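Local coordinates for bacterial bifunctional deaminase-reductase C-terminal domain-containing protein (Corynebacterium diphtheriae, PDB 2P4G) that resembles the pyrimidine reductases of riboflavin biosynthesis and may act as an NADP-dependent 5-amino-6-(5-phosphoribosylamino)uracil reductase, at residues D131-S134 with E135-P138; R201-S205 with L206-D210. All blocks are in the same frame, centred on the assembly; numbering follows the deposited sequence.

Both contacts are local turns in one chain and belong to its RibD C-terminal domain region, with contact 1 closing before contact 2 opens. Their centres lie 28 Å apart and their nearest atoms about 17 Å, so they do not touch; they sit on opposite sides of the chain's centre. What joins them is the mixed sheet. Contact 1 is a surface turn leading into strand 139-143, near one end of the strand order, whereas contact 2 ends helix 197-206 and leads into strand 211-217, which runs beside strand 35-43. Each therefore delivers the chain into a strand of the sheet, at well separated places.

Contact 1. Residues D131-S134 with E135-P138; sequences DLPS and ELSP. With EDO (1,2-ethanediol), chain I; EDO (1,2-ethanediol), chain O.
Pro133 O is approached by two backbone amides, that of Leu136 and, weakly, that of Ser137. The Leu136 N to Pro133 O bond is the shorter at 2.9 Å, with an N-H...O angle of 143°, and its donor stands well above the carbonyl plane instead of on a lone pair. Ser137 N lies 3.1 Å from the same Pro133 O, but a poor angle makes that bond weak. Ser137 N also reaches Ser134 O weakly, at 3.1 Å, so its single N-H is shared between two carbonyls.

Side chains close over this turn from two directions. Leu136 places CG beside its own backbone N (chi1 -64°), which carries CD1 alongside the Pro133 ring, 4.0 Å from Pro133 CG; the two side chains point the same way. Leu132 instead meets Leu136 at about a right angle, with Leu132 CG 3.8 Å from Leu136 CB, while Leu132 CD2 rests against the Leu136 carbonyl. Leu109 flanks Leu136, and Lys111 NZ bonds Ser137 O, tying the turn to the start of strand 111-115.

At the margin, Asp131 OD2 accepts a 2.8 Å hydrogen bond from O1 of an ethanediol, probably a crystallisation additive. The i+3 to i bond from Leu136 N to Pro133 O, with the weaker one from Ser137 N to Ser134 O, makes two overlapping type I beta turns in the loop between strands 111-115 and 139-143.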
ATOM      1  N   ASP A 131       7.556  13.026 -38.810  1.00 75.58           N
ATOM      2  CA  ASP A 131       8.652  13.971 -38.771  1.00 74.42           C
ATOM      3  C   ASP A 131       9.142  14.248 -37.354  1.00 73.74           C
ATOM      4  O   ASP A 131       9.903  15.163 -37.138  1.00 73.37           O
ATOM      5  CB  ASP A 131       8.222  15.268 -39.453  1.00 76.74           C
ATOM      6  CG  ASP A 131       6.956  15.842 -38.870  1.00 74.22           C
ATOM      7  OD1 ASP A 131       6.422  15.297 -37.892  1.00 78.38           O
ATOM      8  OD2 ASP A 131       6.487  16.833 -39.407  1.00 74.93           O
ATOM      9  N   LEU A 132       8.717  13.453 -36.384  1.00 74.30           N
ATOM     10  CA  LEU A 132       9.192  13.629 -35.038  1.00 73.10           C
ATOM     11  C   LEU A 132      10.691  13.419 -35.060  1.00 73.78           C
ATOM     12  O   LEU A 132      11.164  12.507 -35.731  1.00 74.90           O
ATOM     13  CB  LEU A 132       8.531  12.618 -34.103  1.00 72.82           C
ATOM     14  CG  LEU A 132       8.749  12.839 -32.616  1.00 70.44           C
ATOM     15  CD1 LEU A 132       8.044  14.125 -32.228  1.00 64.91           C
ATOM     16  CD2 LEU A 132       8.221  11.656 -31.795  1.00 72.53           C
ATOM     17  N   PRO A 133      11.455  14.269 -34.343  1.00 75.13           N
ATOM     18  CA  PRO A 133      12.865  13.956 -34.238  1.00 76.05           C
ATOM     19  C   PRO A 133      13.070  12.558 -33.658  1.00 76.78           C
ATOM     20  O   PRO A 133      12.323  12.119 -32.756  1.00 75.06           O
ATOM     21  CB  PRO A 133      13.401  15.034 -33.288  1.00 75.93           C
ATOM     22  CG  PRO A 133      12.439  16.160 -33.423  1.00 75.79           C
ATOM     23  CD  PRO A 133      11.118  15.513 -33.631  1.00 75.19           C
ATOM     24  N   SER A 134      14.094  11.883 -34.169  1.00 77.25           N
ATOM     25  CA  SER A 134      14.361  10.491 -33.828  1.00 77.70           C
ATOM     26  C   SER A 134      14.596  10.274 -32.350  1.00 77.91           C
ATOM     27  O   SER A 134      14.177   9.247 -31.801  1.00 79.30           O
ATOM     28  CB  SER A 134      15.577  10.004 -34.593  1.00 75.97           C
ATOM     29  OG  SER A 134      16.663  10.871 -34.359  1.00 86.31           O
ATOM     30  N   GLU A 135      15.265  11.218 -31.691  1.00 76.35           N
ATOM     31  CA  GLU A 135      15.508  11.039 -30.270  1.00 79.11           C
ATOM     32  C   GLU A 135      14.223  11.074 -29.443  1.00 77.41           C
ATOM     33  O   GLU A 135      14.208  10.607 -28.314  1.00 78.30           O
ATOM     34  CB  GLU A 135      16.552  12.027 -29.735  1.00 81.04           C
ATOM     35  CG  GLU A 135      16.105  13.456 -29.369  1.00 86.44           C
ATOM     36  CD  GLU A 135      17.241  14.211 -28.663  1.00 87.49           C
ATOM     37  OE1 GLU A 135      17.960  13.555 -27.863  1.00104.19           O
ATOM     38  OE2 GLU A 135      17.429  15.434 -28.885  1.00 91.83           O
ATOM     39  N   LEU A 136      13.148  11.620 -30.018  1.00 75.48           N
ATOM     40  CA  LEU A 136      11.848  11.669 -29.356  1.00 72.49           C
ATOM     41  C   LEU A 136      10.957  10.494 -29.788  1.00 73.85           C
ATOM     42  O   LEU A 136       9.953  10.212 -29.136  1.00 72.77           O
ATOM     43  CB  LEU A 136      11.176  13.018 -29.654  1.00 71.26           C
ATOM     44  CG  LEU A 136      11.936  14.228 -29.082  1.00 70.30           C
ATOM     45  CD1 LEU A 136      11.386  15.501 -29.634  1.00 58.93           C
ATOM     46  CD2 LEU A 136      11.943  14.235 -27.528  1.00 65.60           C
ATOM     47  N   SER A 137      11.324   9.819 -30.884  1.00 73.45           N
ATOM     48  CA  SER A 137      10.598   8.647 -31.363  1.00 75.21           C
ATOM     49  C   SER A 137      10.728   7.459 -30.379  1.00 74.67           C
ATOM     50  O   SER A 137      11.816   7.161 -29.902  1.00 76.03           O
ATOM     51  CB  SER A 137      11.120   8.247 -32.761  1.00 75.57           C
ATOM     52  OG  SER A 137      10.264   7.315 -33.409  1.00 77.24           O
ATOM     53  N   PRO A 138       9.615   6.790 -30.066  1.00 73.03           N
ATOM     54  CA  PRO A 138       9.650   5.729 -29.088  1.00 70.58           C
ATOM     55  C   PRO A 138      10.119   4.423 -29.689  1.00 71.52           C
ATOM     56  O   PRO A 138       9.794   4.122 -30.833  1.00 70.05           O
ATOM     57  CB  PRO A 138       8.187   5.572 -28.707  1.00 70.19           C
ATOM     58  CG  PRO A 138       7.448   5.940 -29.942  1.00 68.57           C
ATOM     59  CD  PRO A 138       8.247   7.005 -30.586  1.00 74.35           C
TER
HETATM   60  C1  EDO I 277      16.913   8.770 -27.505  1.00 88.02           C
HETATM   61  O1  EDO I 277      16.552   9.899 -26.697  1.00 74.92           O
HETATM   62  C2  EDO I 277      18.396   8.738 -27.881  1.00 90.48           C
HETATM   63  O2  EDO I 277      19.127   7.736 -27.133  1.00 93.14           O
HETATM   64  C1  EDO O 283       6.539  18.609 -41.954  1.00 89.66           C
HETATM   65  O1  EDO O 283       7.391  17.449 -42.023  1.00 85.21           O
HETATM   66  C2  EDO O 283       5.237  18.498 -42.752  1.00 87.65           C
HETATM   67  O2  EDO O 283       5.184  19.520 -43.762  1.00 84.54           O

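Contact 2. Residues R201-S205 with L206-D210; sequences RQALS and LGIVD
Val209 turns CG2 beside its own backbone N and sets CG1 opposite that N (chi1 179°), and this rotation lays CG2 against Ala203 CB. The separation from Ala203 CB to Val209 CG2 is 3.5 Å, tighter than usual for two carbons. Ile208 holds CG1 between its backbone N and carbonyl carbon (chi1 67°); CG1 thereby comes to 4.0 Å from Ala203 CB, so the small alanine methyl meets both branched side chains. A looser apolar touch adds Leu204, whose CD2 lies 4.2 Å from Val209 CB.

The backbone explains why these residues fold back on the helix. Gly207 leaves the helical conformation with positive phi, a value that favours glycine, and two bonds return to the last turn. Ile208 N to Ala203 O is nearly straight, 3.1 Å long with an N-H...O angle of 175°, its donor tilted modestly from the carbonyl plane. Gly207 N to Leu204 O, at 2.9 Å, is more bent, and its donor stands well above the carbonyl plane. Together they define a Schellman motif: the i+5 to i bond closes the end of the helix, and the Ala203 to Ile208 and Val209 contacts supply apolar packing across it.

Leu176 and Phe180 of helix 175-184 receive Ala203 and Ile208, respectively, while Leu204 faces Phe237 of strand 237-248 and also packs on Ile220 of the second subunit. Beyond the cap, Val209 rests on Ala38 of strand 35-43, and Asp210 forms a salt bridge with Arg262 through OD1 and accepts a hydrogen bond from Cys36 N at OD2, where the chain passes from helix 197-206 into strand 211-217.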
ATOM      1  N   ARG A 201       5.500  -5.958 -12.282  1.00 71.97           N
ATOM      2  CA  ARG A 201       5.446  -7.378 -11.935  1.00 71.34           C
ATOM      3  C   ARG A 201       6.453  -8.215 -12.715  1.00 70.26           C
ATOM      4  O   ARG A 201       7.206  -8.992 -12.130  1.00 71.30           O
ATOM      5  CB  ARG A 201       4.025  -7.894 -12.174  1.00 72.16           C
ATOM      6  CG  ARG A 201       3.750  -9.358 -11.758  1.00 70.28           C
ATOM      7  CD  ARG A 201       4.161  -9.642 -10.329  1.00 71.12           C
ATOM      8  NE  ARG A 201       3.603 -10.898  -9.803  1.00 73.13           N
ATOM      9  CZ  ARG A 201       2.331 -11.062  -9.443  1.00 72.70           C
ATOM     10  NH1 ARG A 201       1.480 -10.055  -9.553  1.00 77.10           N
ATOM     11  NH2 ARG A 201       1.896 -12.232  -8.977  1.00 77.88           N
ATOM     12  N   GLN A 202       6.454  -8.076 -14.035  1.00 71.82           N
ATOM     13  CA  GLN A 202       7.384  -8.840 -14.873  1.00 75.48           C
ATOM     14  C   GLN A 202       8.833  -8.505 -14.510  1.00 72.82           C
ATOM     15  O   GLN A 202       9.670  -9.381 -14.505  1.00 73.94           O
ATOM     16  CB  GLN A 202       7.138  -8.570 -16.369  1.00 75.55           C
ATOM     17  CG  GLN A 202       5.819  -9.134 -16.935  1.00 85.65           C
ATOM     18  CD  GLN A 202       5.475  -8.622 -18.361  1.00 86.05           C
ATOM     19  OE1 GLN A 202       5.085  -7.457 -18.565  1.00 97.76           O
ATOM     20  NE2 GLN A 202       5.628  -9.513 -19.352  1.00105.12           N
ATOM     21  N   ALA A 203       9.107  -7.239 -14.185  1.00 71.62           N
ATOM     22  CA  ALA A 203      10.468  -6.775 -13.870  1.00 71.90           C
ATOM     23  C   ALA A 203      10.974  -7.310 -12.523  1.00 71.60           C
ATOM     24  O   ALA A 203      12.119  -7.729 -12.399  1.00 72.21           O
ATOM     25  CB  ALA A 203      10.508  -5.226 -13.884  1.00 67.64           C
ATOM     26  N   LEU A 204      10.117  -7.252 -11.511  1.00 73.50           N
ATOM     27  CA  LEU A 204      10.421  -7.796 -10.194  1.00 74.68           C
ATOM     28  C   LEU A 204      10.709  -9.270 -10.259  1.00 75.12           C
ATOM     29  O   LEU A 204      11.697  -9.729  -9.700  1.00 75.73           O
ATOM     30  CB  LEU A 204       9.268  -7.553  -9.219  1.00 74.13           C
ATOM     31  CG  LEU A 204       9.161  -6.084  -8.808  1.00 77.67           C
ATOM     32  CD1 LEU A 204       7.787  -5.739  -8.205  1.00 74.08           C
ATOM     33  CD2 LEU A 204      10.301  -5.764  -7.857  1.00 71.80           C
ATOM     34  N   SER A 205       9.854 -10.018 -10.945  1.00 77.41           N
ATOM     35  CA  SER A 205      10.040 -11.467 -11.026  1.00 78.24           C
ATOM     36  C   SER A 205      11.234 -11.871 -11.897  1.00 76.67           C
ATOM     37  O   SER A 205      11.775 -12.945 -11.731  1.00 78.16           O
ATOM     38  CB  SER A 205       8.764 -12.154 -11.507  1.00 78.09           C
ATOM     39  OG  SER A 205       8.585 -11.950 -12.888  1.00 91.69           O
ATOM     40  N   LEU A 206      11.641 -11.017 -12.827  1.00 77.03           N
ATOM     41  CA  LEU A 206      12.897 -11.226 -13.551  1.00 76.42           C
ATOM     42  C   LEU A 206      14.088 -10.791 -12.699  1.00 75.18           C
ATOM     43  O   LEU A 206      15.228 -11.114 -13.010  1.00 75.33           O
ATOM     44  CB  LEU A 206      12.901 -10.463 -14.881  1.00 77.88           C
ATOM     45  CG  LEU A 206      12.184 -11.119 -16.070  1.00 84.01           C
ATOM     46  CD1 LEU A 206      12.993 -12.292 -16.597  1.00 78.86           C
ATOM     47  CD2 LEU A 206      10.769 -11.581 -15.697  1.00 91.11           C
ATOM     48  N   GLY A 207      13.827 -10.041 -11.638  1.00 76.12           N
ATOM     49  CA  GLY A 207      14.874  -9.580 -10.732  1.00 76.21           C
ATOM     50  C   GLY A 207      15.758  -8.483 -11.314  1.00 75.79           C
ATOM     51  O   GLY A 207      16.946  -8.427 -11.030  1.00 75.74           O
ATOM     52  N   ILE A 208      15.191  -7.594 -12.111  1.00 73.50           N
ATOM     53  CA  ILE A 208      16.013  -6.599 -12.779  1.00 73.53           C
ATOM     54  C   ILE A 208      15.884  -5.226 -12.127  1.00 72.47           C
ATOM     55  O   ILE A 208      16.608  -4.312 -12.483  1.00 72.09           O
ATOM     56  CB  ILE A 208      15.721  -6.531 -14.316  1.00 74.81           C
ATOM     57  CG1 ILE A 208      14.316  -6.004 -14.606  1.00 74.49           C
ATOM     58  CG2 ILE A 208      15.915  -7.917 -14.965  1.00 71.27           C
ATOM     59  CD1 ILE A 208      13.988  -5.988 -16.059  1.00 72.03           C
ATOM     60  N   VAL A 209      14.971  -5.096 -11.168  1.00 71.15           N
ATOM     61  CA  VAL A 209      14.734  -3.833 -10.480  1.00 70.36           C
ATOM     62  C   VAL A 209      15.707  -3.728  -9.319  1.00 70.54           C
ATOM     63  O   VAL A 209      15.735  -4.604  -8.447  1.00 71.65           O
ATOM     64  CB  VAL A 209      13.267  -3.740 -10.000  1.00 71.29           C
ATOM     65  CG1 VAL A 209      13.009  -2.419  -9.247  1.00 69.96           C
ATOM     66  CG2 VAL A 209      12.309  -3.879 -11.209  1.00 69.67           C
ATOM     67  N   ASP A 210      16.541  -2.693  -9.341  1.00 70.08           N
ATOM     68  CA  ASP A 210      17.540  -2.454  -8.282  1.00 68.50           C
ATOM     69  C   ASP A 210      16.987  -1.594  -7.163  1.00 69.13           C
ATOM     70  O   ASP A 210      17.347  -1.765  -6.016  1.00 66.82           O
ATOM     71  CB  ASP A 210      18.745  -1.716  -8.847  1.00 69.00           C
ATOM     72  CG  ASP A 210      19.397  -2.466  -9.952  1.00 70.15           C
ATOM     73  OD1 ASP A 210      19.842  -3.584  -9.660  1.00 71.03           O
ATOM     74  OD2 ASP A 210      19.449  -1.961 -11.099  1.00 76.98           O
TER